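Beta-1,4-mannanase (Caldicellulosiruptor saccharolyticus, PDB 1PMH) probably hydrolyses beta-1,4-mannans, and its family 27 carbohydrate-binding module, the part described here, binds mannohexaose. Local coordinates at residues D10-F19 / P42-L50; W68-F79 / I146-Q157. One frame throughout, in Å; residues are numbered along the deposited sequence.

Interaction 1: D10-F19 / P42-L50; sequences DFEDGTVMSF and PGNKYALRL. With CA (calcium ion), chain C; EDO (1,2-ethanediol), chain G.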
loop_
_atom_site.group_PDB
_atom_site.type_symbol
_atom_site.label_atom_id
_atom_site.label_comp_id
_atom_site.label_asym_id
_atom_site.label_seq_id
_atom_site.Cartn_x
_atom_site.Cartn_y
_atom_site.Cartn_z
ATOM N N ASP A 10 -2.376 -6.156 9.279
ATOM C CA ASP A 10 -3.731 -6.489 8.849
ATOM C C ASP A 10 -4.800 -5.527 9.380
ATOM O O ASP A 10 -5.973 -5.692 9.068
ATOM C CB ASP A 10 -4.121 -7.927 9.182
ATOM C CG ASP A 10 -4.071 -8.252 10.645
ATOM O OD1 ASP A 10 -3.883 -7.352 11.485
ATOM O OD2 ASP A 10 -4.219 -9.455 10.973
ATOM N N PHE A 11 -4.384 -4.569 10.197
ATOM C CA PHE A 11 -5.221 -3.534 10.785
ATOM C C PHE A 11 -6.266 -4.122 11.734
ATOM O O PHE A 11 -7.181 -3.402 12.138
ATOM C CB PHE A 11 -5.818 -2.623 9.705
ATOM C CG PHE A 11 -4.732 -2.136 8.780
ATOM C CD1 PHE A 11 -3.865 -1.137 9.213
ATOM C CD2 PHE A 11 -4.495 -2.752 7.562
ATOM C CE1 PHE A 11 -2.782 -0.763 8.449
ATOM C CE2 PHE A 11 -3.382 -2.381 6.780
ATOM C CZ PHE A 11 -2.553 -1.392 7.218
ATOM N N GLU A 12 -6.141 -5.384 12.138
ATOM C CA GLU A 12 -7.220 -6.044 12.845
ATOM C C GLU A 12 -7.315 -5.605 14.300
ATOM O O GLU A 12 -8.324 -5.877 14.943
ATOM C CB GLU A 12 -7.159 -7.555 12.659
ATOM C CG GLU A 12 -7.504 -7.993 11.244
ATOM C CD GLU A 12 -8.853 -7.473 10.777
ATOM O OE1 GLU A 12 -9.928 -7.850 11.362
ATOM O OE2 GLU A 12 -8.853 -6.667 9.820
ATOM N N ASP A 13 -6.323 -4.888 14.805
ATOM C CA ASP A 13 -6.430 -4.177 16.079
ATOM C C ASP A 13 -7.226 -2.872 16.063
ATOM O O ASP A 13 -7.333 -2.167 17.072
ATOM C CB ASP A 13 -5.066 -3.997 16.747
ATOM C CG ASP A 13 -4.162 -3.016 16.026
ATOM O OD1 ASP A 13 -4.555 -2.425 14.987
ATOM O OD2 ASP A 13 -3.018 -2.797 16.487
ATOM N N GLY A 14 -7.776 -2.540 14.907
ATOM C CA GLY A 14 -8.555 -1.335 14.728
ATOM C C GLY A 14 -7.737 -0.064 14.745
ATOM O O GLY A 14 -8.265 1.011 15.030
ATOM N N THR A 15 -6.466 -0.149 14.395
ATOM C CA THR A 15 -5.586 0.999 14.317
ATOM C C THR A 15 -4.936 1.044 12.952
ATOM O O THR A 15 -4.902 0.051 12.237
ATOM C CB THR A 15 -4.475 0.971 15.370
ATOM O OG1 THR A 15 -3.409 0.106 14.977
ATOM C CG2 THR A 15 -4.936 0.595 16.774
ATOM N N VAL A 16 -4.329 2.189 12.650
ATOM C CA VAL A 16 -3.546 2.350 11.437
ATOM C C VAL A 16 -2.168 1.728 11.485
ATOM O O VAL A 16 -1.435 1.813 10.505
ATOM C CB VAL A 16 -3.416 3.823 10.993
ATOM C CG1 VAL A 16 -4.766 4.427 10.685
ATOM C CG2 VAL A 16 -2.643 4.658 11.988
HETATM N N MSE A 17 -1.772 1.122 12.612
HETATM C CA MSE A 17 -0.514 0.391 12.666
HETATM C C MSE A 17 0.691 1.225 12.175
HETATM O O MSE A 17 1.522 0.775 11.384
HETATM C CB MSE A 17 -0.569 -0.961 11.952
HETATM C CG MSE A 17 -1.611 -1.853 12.549
HETATM SE SE MSE A 17 -1.485 -3.630 11.831
HETATM C CE MSE A 17 -2.360 -4.613 13.317
ATOM N N SER A 18 0.675 2.455 12.658
ATOM C CA SER A 18 1.758 3.382 12.393
ATOM C C SER A 18 1.844 3.927 10.979
ATOM O O SER A 18 2.689 4.755 10.713
ATOM C CB SER A 18 3.134 2.837 12.861
ATOM O OG SER A 18 3.071 2.557 14.257
ATOM N N PHE A 19 0.932 3.570 10.118
ATOM C CA PHE A 19 0.934 4.156 8.782
ATOM C C PHE A 19 0.572 5.613 8.824
ATOM O O PHE A 19 -0.381 6.019 9.490
ATOM C CB PHE A 19 -0.000 3.417 7.826
ATOM C CG PHE A 19 0.532 2.118 7.298
ATOM C CD1 PHE A 19 0.429 0.921 7.981
ATOM C CD2 PHE A 19 1.090 2.086 6.056
ATOM C CE1 PHE A 19 0.940 -0.240 7.410
ATOM C CE2 PHE A 19 1.504 0.905 5.501
ATOM C CZ PHE A 19 1.426 -0.247 6.185
ATOM N N PRO A 42 -16.056 -11.591 6.679
ATOM C CA PRO A 42 -15.723 -12.636 7.663
ATOM C C PRO A 42 -14.223 -12.691 7.930
ATOM O O PRO A 42 -13.399 -12.803 7.028
ATOM C CB PRO A 42 -16.317 -13.899 7.028
ATOM C CG PRO A 42 -17.444 -13.349 6.235
ATOM C CD PRO A 42 -16.938 -12.088 5.612
ATOM N N GLY A 43 -13.871 -12.565 9.205
ATOM C CA GLY A 43 -12.497 -12.656 9.640
ATOM C C GLY A 43 -11.636 -11.475 9.242
ATOM O O GLY A 43 -10.435 -11.549 9.398
ATOM N N ASN A 44 -12.220 -10.378 8.773
ATOM C CA ASN A 44 -11.427 -9.255 8.294
ATOM C C ASN A 44 -12.249 -7.985 8.427
ATOM O O ASN A 44 -13.002 -7.599 7.551
ATOM C CB ASN A 44 -11.031 -9.463 6.857
ATOM C CG ASN A 44 -10.047 -8.395 6.407
ATOM O OD1 ASN A 44 -9.816 -7.416 7.127
ATOM N ND2 ASN A 44 -9.529 -8.521 5.207
ATOM N N LYS A 45 -12.124 -7.377 9.601
ATOM C CA LYS A 45 -12.987 -6.260 9.983
ATOM C C LYS A 45 -12.500 -4.875 9.533
ATOM O O LYS A 45 -13.320 -3.996 9.232
ATOM C CB LYS A 45 -13.147 -6.206 11.496
ATOM C CG LYS A 45 -14.107 -5.167 12.040
ATOM C CD LYS A 45 -14.368 -5.538 13.482
ATOM C CE LYS A 45 -15.326 -4.649 14.187
ATOM N NZ LYS A 45 -15.793 -5.350 15.445
ATOM N N TYR A 46 -11.179 -4.710 9.451
ATOM C CA TYR A 46 -10.590 -3.398 9.237
ATOM C C TYR A 46 -9.634 -3.360 8.061
ATOM O O TYR A 46 -8.934 -4.324 7.784
ATOM C CB TYR A 46 -9.797 -2.942 10.475
ATOM C CG TYR A 46 -10.596 -2.809 11.770
ATOM C CD1 TYR A 46 -11.377 -1.686 12.026
ATOM C CD2 TYR A 46 -10.550 -3.807 12.730
ATOM C CE1 TYR A 46 -12.113 -1.567 13.227
ATOM C CE2 TYR A 46 -11.250 -3.695 13.937
ATOM C CZ TYR A 46 -12.014 -2.582 14.160
ATOM O OH TYR A 46 -12.710 -2.446 15.337
ATOM N N ALA A 47 -9.508 -2.196 7.436
ATOM C CA ALA A 47 -8.547 -1.929 6.381
ATOM C C ALA A 47 -8.077 -0.502 6.511
ATOM O O ALA A 47 -8.727 0.320 7.141
ATOM C CB ALA A 47 -9.159 -2.190 5.023
ATOM N N LEU A 48 -6.947 -0.212 5.880
ATOM C CA LEU A 48 -6.407 1.123 5.823
ATOM C C LEU A 48 -7.031 1.860 4.678
ATOM O O LEU A 48 -6.857 1.481 3.532
ATOM C CB LEU A 48 -4.892 1.084 5.745
ATOM C CG LEU A 48 -4.171 2.420 5.976
ATOM C CD1 LEU A 48 -4.228 2.793 7.443
ATOM C CD2 LEU A 48 -2.759 2.342 5.468
ATOM N N ARG A 49 -7.699 2.976 4.966
ATOM C CA ARG A 49 -8.316 3.813 3.958
ATOM C C ARG A 49 -7.449 5.036 3.673
ATOM O O ARG A 49 -7.152 5.823 4.602
ATOM C CB ARG A 49 -9.721 4.247 4.426
ATOM C CG ARG A 49 -10.431 5.152 3.429
ATOM C CD ARG A 49 -11.848 5.462 3.855
ATOM N NE ARG A 49 -12.408 6.521 3.020
ATOM C CZ ARG A 49 -13.643 6.619 2.609
ATOM N NH1 ARG A 49 -14.582 5.767 2.983
ATOM N NH2 ARG A 49 -13.935 7.667 1.862
ATOM N N LEU A 50 -7.112 5.242 2.412
ATOM C CA LEU A 50 -6.359 6.396 1.930
ATOM C C LEU A 50 -7.312 7.201 1.070
ATOM O O LEU A 50 -7.740 6.754 0.021
ATOM C CB LEU A 50 -5.178 5.923 1.091
ATOM C CG LEU A 50 -4.263 4.863 1.700
ATOM C CD1 LEU A 50 -3.206 4.413 0.688
ATOM C CD2 LEU A 50 -3.671 5.349 2.990
HETATM CA CA CA C . -7.808 -6.310 7.727
HETATM C C1 EDO G . 5.138 6.591 9.073
HETATM O O1 EDO G . 6.440 6.446 8.532
HETATM C C2 EDO G . 5.031 6.414 10.580
HETATM O O2 EDO G . 5.243 5.110 11.066
HETATM O O HOH W 1 -9.792 -10.445 12.572
HETATM O O HOH W 2 -7.025 -8.487 7.537
#
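Leu48 lays its CB over one face of the Phe11 ring, 3.8 Å from the centroid, and spreads its two methyls over the loop beyond. Leu48 CD1 reaches Val16 CG1 at 3.7 Å, while CD2 rests against CB and CG of Phe19; with CG anti to the backbone N (chi1 -168°), the branch runs along the Phe11 ring toward Val16 and Phe19. Tyr46, two residues before Leu48, takes Gly14 CA almost over the middle of its ring, 3.5 Å from the centroid. Gly14 closes the type I turn from Phe11, with positive phi. The contact thus seats the loop between strands 7-9 and 20-21 of the jelly-roll sandwich against the start of strand 47-53, with a calcium ion at one end. Glu12 bends at chi2 (-55°) to bring its carboxylate there: Glu12 OE2 binds the calcium at 2.4 Å and also accepts from Tyr46 N at 3.1 Å, while OE1 takes Lys45 N at 2.9 Å, both donors arriving on the syn side. Asp10 O, Asn44 OD1, Tyr46 O and a water also bind the ion, with Asp176 of strand 172-181 as a further ligand.

Interaction 2: W68-F79 / I146-Q157; sequences WIGGVVEGQFDF and IPEDFRTKKRAQ. Unlike the reference sequence in segment 68-79: Ile69 (reference Phe). With BMA (beta-D-mannopyranose), chain B; EDO (1,2-ethanediol), chain G.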
loop_
_atom_site.group_PDB
_atom_site.type_symbol
_atom_site.label_atom_id
_atom_site.label_comp_id
_atom_site.label_asym_id
_atom_site.label_seq_id
_atom_site.Cartn_x
_atom_site.Cartn_y
_atom_site.Cartn_z
ATOM N N TRP A 68 6.705 2.438 10.152
ATOM C CA TRP A 68 7.862 1.901 10.791
ATOM C C TRP A 68 7.471 0.590 11.379
ATOM O O TRP A 68 6.498 0.475 12.138
ATOM C CB TRP A 68 8.349 2.852 11.897
ATOM C CG TRP A 68 9.025 4.056 11.344
ATOM C CD1 TRP A 68 8.502 5.315 11.213
ATOM C CD2 TRP A 68 10.350 4.139 10.862
ATOM N NE1 TRP A 68 9.416 6.170 10.665
ATOM C CE2 TRP A 68 10.572 5.475 10.439
ATOM C CE3 TRP A 68 11.410 3.214 10.763
ATOM C CZ2 TRP A 68 11.791 5.890 9.913
ATOM C CZ3 TRP A 68 12.611 3.637 10.260
ATOM C CH2 TRP A 68 12.787 4.951 9.802
ATOM N N ILE A 69 8.202 -0.436 11.060
ATOM C CA ILE A 69 7.968 -1.704 11.696
ATOM C C ILE A 69 8.048 -1.588 13.223
ATOM O O ILE A 69 8.955 -0.969 13.778
ATOM C CB ILE A 69 8.880 -2.784 11.108
ATOM C CG1 ILE A 69 8.917 -2.758 9.575
ATOM C CG2 ILE A 69 8.494 -4.176 11.583
ATOM C CD1 ILE A 69 7.644 -3.004 8.845
ATOM N N GLY A 70 7.019 -2.071 13.917
ATOM C CA GLY A 70 6.972 -1.961 15.362
ATOM C C GLY A 70 6.744 -0.566 15.912
ATOM O O GLY A 70 6.786 -0.376 17.113
ATOM N N GLY A 71 6.417 0.385 15.058
ATOM C CA GLY A 71 6.256 1.780 15.390
ATOM C C GLY A 71 7.540 2.465 15.786
ATOM O O GLY A 71 7.446 3.611 16.241
ATOM N N VAL A 72 8.713 1.814 15.636
ATOM C CA VAL A 72 9.937 2.441 16.149
ATOM C C VAL A 72 10.561 3.328 15.099
ATOM O O VAL A 72 11.123 2.816 14.126
ATOM C CB VAL A 72 10.958 1.435 16.633
ATOM C CG1 VAL A 72 12.225 2.104 17.086
ATOM C CG2 VAL A 72 10.348 0.541 17.729
ATOM N N VAL A 73 10.438 4.649 15.255
ATOM C CA VAL A 73 10.979 5.595 14.319
ATOM C C VAL A 73 12.498 5.433 14.270
ATOM O O VAL A 73 13.131 5.426 15.341
ATOM C CB VAL A 73 10.484 7.008 14.638
ATOM C CG1 VAL A 73 11.032 7.977 13.646
ATOM C CG2 VAL A 73 8.959 7.076 14.667
ATOM N N GLU A 74 13.058 5.352 13.066
ATOM C CA GLU A 74 14.479 5.188 12.821
ATOM C C GLU A 74 14.984 3.830 13.302
ATOM O O GLU A 74 16.190 3.572 13.308
ATOM C CB GLU A 74 15.437 6.303 13.231
ATOM C CG GLU A 74 15.342 7.521 12.351
ATOM C CD GLU A 74 15.954 7.358 10.982
ATOM O OE1 GLU A 74 16.507 6.310 10.567
ATOM O OE2 GLU A 74 15.799 8.364 10.273
ATOM N N GLY A 75 14.089 2.915 13.631
ATOM C CA GLY A 75 14.538 1.575 13.956
ATOM C C GLY A 75 15.092 0.838 12.773
ATOM O O GLY A 75 14.853 1.199 11.636
ATOM N N GLN A 76 15.827 -0.230 13.083
ATOM C CA GLN A 76 16.306 -1.168 12.104
ATOM C C GLN A 76 15.544 -2.471 12.323
ATOM O O GLN A 76 14.962 -2.701 13.391
ATOM C CB GLN A 76 17.844 -1.196 12.092
ATOM C CG GLN A 76 18.495 0.206 11.815
ATOM C CD GLN A 76 19.221 0.441 10.463
ATOM O OE1 GLN A 76 19.153 1.562 9.859
ATOM N NE2 GLN A 76 19.891 -0.602 9.977
ATOM N N PHE A 77 15.430 -3.266 11.282
ATOM C CA PHE A 77 14.744 -4.539 11.340
ATOM C C PHE A 77 15.606 -5.537 10.613
ATOM O O PHE A 77 16.160 -5.236 9.552
ATOM C CB PHE A 77 13.372 -4.456 10.662
ATOM C CG PHE A 77 12.571 -5.743 10.711
ATOM C CD1 PHE A 77 11.779 -6.050 11.794
ATOM C CD2 PHE A 77 12.572 -6.599 9.620
ATOM C CE1 PHE A 77 11.059 -7.244 11.832
ATOM C CE2 PHE A 77 11.810 -7.752 9.608
ATOM C CZ PHE A 77 11.090 -8.076 10.714
ATOM N N ASP A 78 15.739 -6.726 11.177
ATOM C CA ASP A 78 16.536 -7.785 10.583
ATOM C C ASP A 78 15.701 -8.567 9.598
ATOM O O ASP A 78 14.865 -9.388 9.982
ATOM C CB ASP A 78 17.135 -8.648 11.685
ATOM C CG ASP A 78 18.206 -9.563 11.157
ATOM O OD1 ASP A 78 18.341 -9.670 9.919
ATOM O OD2 ASP A 78 18.929 -10.192 11.945
ATOM N N PHE A 79 15.899 -8.278 8.313
ATOM C CA PHE A 79 15.215 -8.963 7.226
ATOM C C PHE A 79 15.812 -10.322 6.865
ATOM O O PHE A 79 15.369 -10.923 5.898
ATOM C CB PHE A 79 15.098 -8.072 5.985
ATOM C CG PHE A 79 14.222 -6.865 6.142
ATOM C CD1 PHE A 79 12.864 -6.942 5.923
ATOM C CD2 PHE A 79 14.746 -5.626 6.496
ATOM C CE1 PHE A 79 12.078 -5.825 6.056
ATOM C CE2 PHE A 79 13.944 -4.492 6.640
ATOM C CZ PHE A 79 12.599 -4.621 6.431
ATOM N N ILE A 146 12.100 -9.407 -1.653
ATOM C CA ILE A 146 13.159 -8.721 -0.923
ATOM C C ILE A 146 14.478 -9.271 -1.496
ATOM O O ILE A 146 14.719 -10.470 -1.364
ATOM C CB ILE A 146 13.070 -8.932 0.587
ATOM C CG1 ILE A 146 11.725 -8.441 1.132
ATOM C CG2 ILE A 146 14.220 -8.262 1.295
ATOM C CD1 ILE A 146 11.469 -8.783 2.576
ATOM N N PRO A 147 15.342 -8.459 -2.101
ATOM C CA PRO A 147 16.571 -8.975 -2.715
ATOM C C PRO A 147 17.501 -9.489 -1.631
ATOM O O PRO A 147 17.470 -9.037 -0.486
ATOM C CB PRO A 147 17.087 -7.758 -3.476
ATOM C CG PRO A 147 16.527 -6.578 -2.790
ATOM C CD PRO A 147 15.202 -7.004 -2.261
ATOM N N GLU A 148 18.392 -10.393 -2.030
ATOM C CA GLU A 148 19.297 -11.070 -1.109
ATOM C C GLU A 148 20.112 -10.051 -0.298
ATOM O O GLU A 148 20.335 -10.222 0.911
ATOM C CB GLU A 148 20.138 -12.098 -1.884
ATOM C CG GLU A 148 19.278 -13.140 -2.604
ATOM C CD GLU A 148 18.772 -12.796 -4.010
ATOM O OE1 GLU A 148 17.809 -12.000 -4.213
ATOM O OE2 GLU A 148 19.330 -13.394 -4.961
ATOM N N ASP A 149 20.560 -8.967 -0.947
ATOM C CA ASP A 149 21.385 -7.974 -0.257
ATOM C C ASP A 149 20.610 -7.160 0.768
ATOM O O ASP A 149 21.238 -6.470 1.570
ATOM C CB ASP A 149 22.140 -7.062 -1.231
ATOM C CG ASP A 149 21.298 -5.976 -1.847
ATOM O OD1 ASP A 149 20.162 -6.236 -2.242
ATOM O OD2 ASP A 149 21.758 -4.834 -2.095
ATOM N N PHE A 150 19.278 -7.231 0.781
ATOM C CA PHE A 150 18.451 -6.625 1.849
ATOM C C PHE A 150 18.024 -7.580 2.934
ATOM O O PHE A 150 17.300 -7.168 3.849
ATOM C CB PHE A 150 17.244 -5.903 1.212
ATOM C CG PHE A 150 17.503 -4.446 0.964
ATOM C CD1 PHE A 150 18.556 -4.021 0.174
ATOM C CD2 PHE A 150 16.744 -3.480 1.618
ATOM C CE1 PHE A 150 18.836 -2.649 0.088
ATOM C CE2 PHE A 150 17.022 -2.181 1.500
ATOM C CZ PHE A 150 18.069 -1.743 0.758
ATOM N N ARG A 151 18.428 -8.862 2.842
ATOM C CA ARG A 151 18.017 -9.840 3.824
ATOM C C ARG A 151 19.018 -9.791 4.979
ATOM O O ARG A 151 19.788 -10.707 5.213
ATOM C CB ARG A 151 17.842 -11.194 3.180
ATOM C CG ARG A 151 16.790 -11.219 2.110
ATOM C CD ARG A 151 16.614 -12.613 1.505
ATOM N NE ARG A 151 15.873 -12.529 0.253
ATOM C CZ ARG A 151 15.796 -13.493 -0.647
ATOM N NH1 ARG A 151 16.318 -14.698 -0.438
ATOM N NH2 ARG A 151 15.117 -13.290 -1.756
ATOM N N THR A 152 18.945 -8.681 5.712
ATOM C CA THR A 152 19.892 -8.303 6.723
ATOM C C THR A 152 19.257 -7.142 7.477
ATOM O O THR A 152 18.113 -6.746 7.188
ATOM C CB THR A 152 21.261 -7.945 6.108
ATOM O OG1 THR A 152 22.186 -7.769 7.204
ATOM C CG2 THR A 152 21.214 -6.683 5.198
ATOM N N LYS A 153 19.974 -6.572 8.431
ATOM C CA LYS A 153 19.437 -5.426 9.142
ATOM C C LYS A 153 19.405 -4.199 8.228
ATOM O O LYS A 153 20.417 -3.826 7.631
ATOM C CB LYS A 153 20.247 -5.168 10.403
ATOM C CG LYS A 153 20.111 -6.213 11.485
ATOM C CD LYS A 153 21.230 -6.057 12.530
ATOM C CE LYS A 153 22.546 -6.640 12.058
ATOM N NZ LYS A 153 23.742 -6.668 12.958
ATOM N N LYS A 154 18.219 -3.591 8.141
ATOM C CA LYS A 154 17.995 -2.405 7.326
ATOM C C LYS A 154 17.070 -1.477 8.070
ATOM O O LYS A 154 16.319 -1.862 8.950
ATOM C CB LYS A 154 17.368 -2.813 5.979
ATOM C CG LYS A 154 18.292 -3.618 5.032
ATOM C CD LYS A 154 19.427 -2.810 4.489
ATOM C CE LYS A 154 20.141 -3.590 3.417
ATOM N NZ LYS A 154 21.276 -2.831 2.866
ATOM N N ARG A 155 17.089 -0.214 7.646
ATOM C CA ARG A 155 16.192 0.797 8.157
ATOM C C ARG A 155 14.747 0.361 7.919
ATOM O O ARG A 155 14.369 0.056 6.799
ATOM C CB ARG A 155 16.481 2.112 7.448
ATOM C CG ARG A 155 15.812 3.320 7.990
ATOM C CD ARG A 155 16.418 4.574 7.364
ATOM N NE ARG A 155 15.817 5.812 7.844
ATOM C CZ ARG A 155 14.745 6.361 7.317
ATOM N NH1 ARG A 155 14.102 5.807 6.302
ATOM N NH2 ARG A 155 14.289 7.488 7.850
ATOM N N ALA A 156 13.955 0.350 8.987
ATOM C CA ALA A 156 12.717 -0.410 9.044
ATOM C C ALA A 156 11.474 0.360 8.613
ATOM O O ALA A 156 10.424 0.237 9.250
ATOM C CB ALA A 156 12.508 -0.969 10.400
ATOM N N GLN A 157 11.610 1.174 7.562
ATOM C CA GLN A 157 10.463 1.942 7.074
ATOM C C GLN A 157 10.020 1.348 5.739
ATOM O O GLN A 157 10.764 1.353 4.762
ATOM C CB GLN A 157 10.823 3.419 6.970
ATOM C CG GLN A 157 9.576 4.233 6.698
ATOM C CD GLN A 157 9.857 5.692 6.462
ATOM O OE1 GLN A 157 10.804 6.054 5.755
ATOM N NE2 GLN A 157 9.047 6.562 7.068
HETATM C C1 BMA B . 15.775 12.328 3.853
HETATM C C2 BMA B . 16.065 13.761 4.302
HETATM C C3 BMA B . 17.159 13.836 5.366
HETATM C C4 BMA B . 16.727 13.035 6.593
HETATM C C5 BMA B . 16.443 11.608 6.140
HETATM C C6 BMA B . 15.803 10.696 7.190
HETATM O O2 BMA B . 14.888 14.347 4.825
HETATM O O3 BMA B . 17.435 15.191 5.670
HETATM O O4 BMA B . 17.748 13.027 7.569
HETATM O O5 BMA B . 15.599 11.527 5.006
HETATM O O6 BMA B . 14.435 11.018 7.422
HETATM C C1 EDO G . 5.138 6.591 9.073
HETATM O O1 EDO G . 6.440 6.446 8.532
HETATM C C2 EDO G . 5.031 6.414 10.580
HETATM O O2 EDO G . 5.243 5.110 11.066
HETATM O O HOH W 3 21.559 -1.296 7.872
#
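Arg155 grips the carboxylate of Glu74 side-on with two nitrogens, NE giving a hydrogen bond to OE1 at 2.9 Å and NH2 one to OE2 at 3.0 Å. The salt bridge sits at the edge of an antiparallel sheet of the jelly-roll sandwich, where strand 76-78 pairs with the start of strand 153-165; both residues belong to the glycan pocket, and a mannose unit lies beside them. The carboxylate is turned 62° from the guanidinium plane, and the NH2 bond meets OE2 from above the carboxylate. Trp68 directs the rim of its six-membered ring at the guanidinium: Trp68 CH2 stands over the face, 3.5 Å from Arg155 CZ, with the two planes 74° apart. One face of the indole receives Gln157 CB, 3.6 Å from the six-membered ring's centroid; Val73 and Glu74 backbone atoms cover the opposite face. With Trp68 cut back to an alanine, the guanidinium is likely to lose its packing on that face, and a gap would probably open beside Gln157 CB. The backbone O of Asn110 accepts from Arg155 NH1, and its side-chain ND2 gives to Gln157 OE1. Farther along, Phe77 and Lys154 exchange two backbone hydrogen bonds, and the Ala156 methyl packs on Phe77 CB. Phe79, its CG beside the backbone N (chi1 -66°), turns its ring between Ile146 and Lys154, with Ile146 CD1 4.1 Å from Phe79 CD1 and Lys154 CB 3.9 Å from Phe79 CE2.

The two interactions, about 21 Å apart between centres, serve different sites of the sandwich. Interaction 1 fixes a loop on strand 47-53 of the seven-stranded sheet through an apolar patch and a calcium ion, without strand pairing between its segments; Phe11, Phe19 and Leu48 are buried, the calcium end partly exposed. Interaction 2, in the other sheet, is built on backbone pairing: Phe79, Ile146 and Ala156 are buried, while Glu74, Gln76, Asp78 and Lys153 lie at the surface. Glu12 faces a metal and backbone amides, Glu74 an arginine. The segments touch lightly at Ser18 and Gly71 in the modelled conformer. Separately, Phe19 leans on strand 61-68 and Phe79 on strand 172-181.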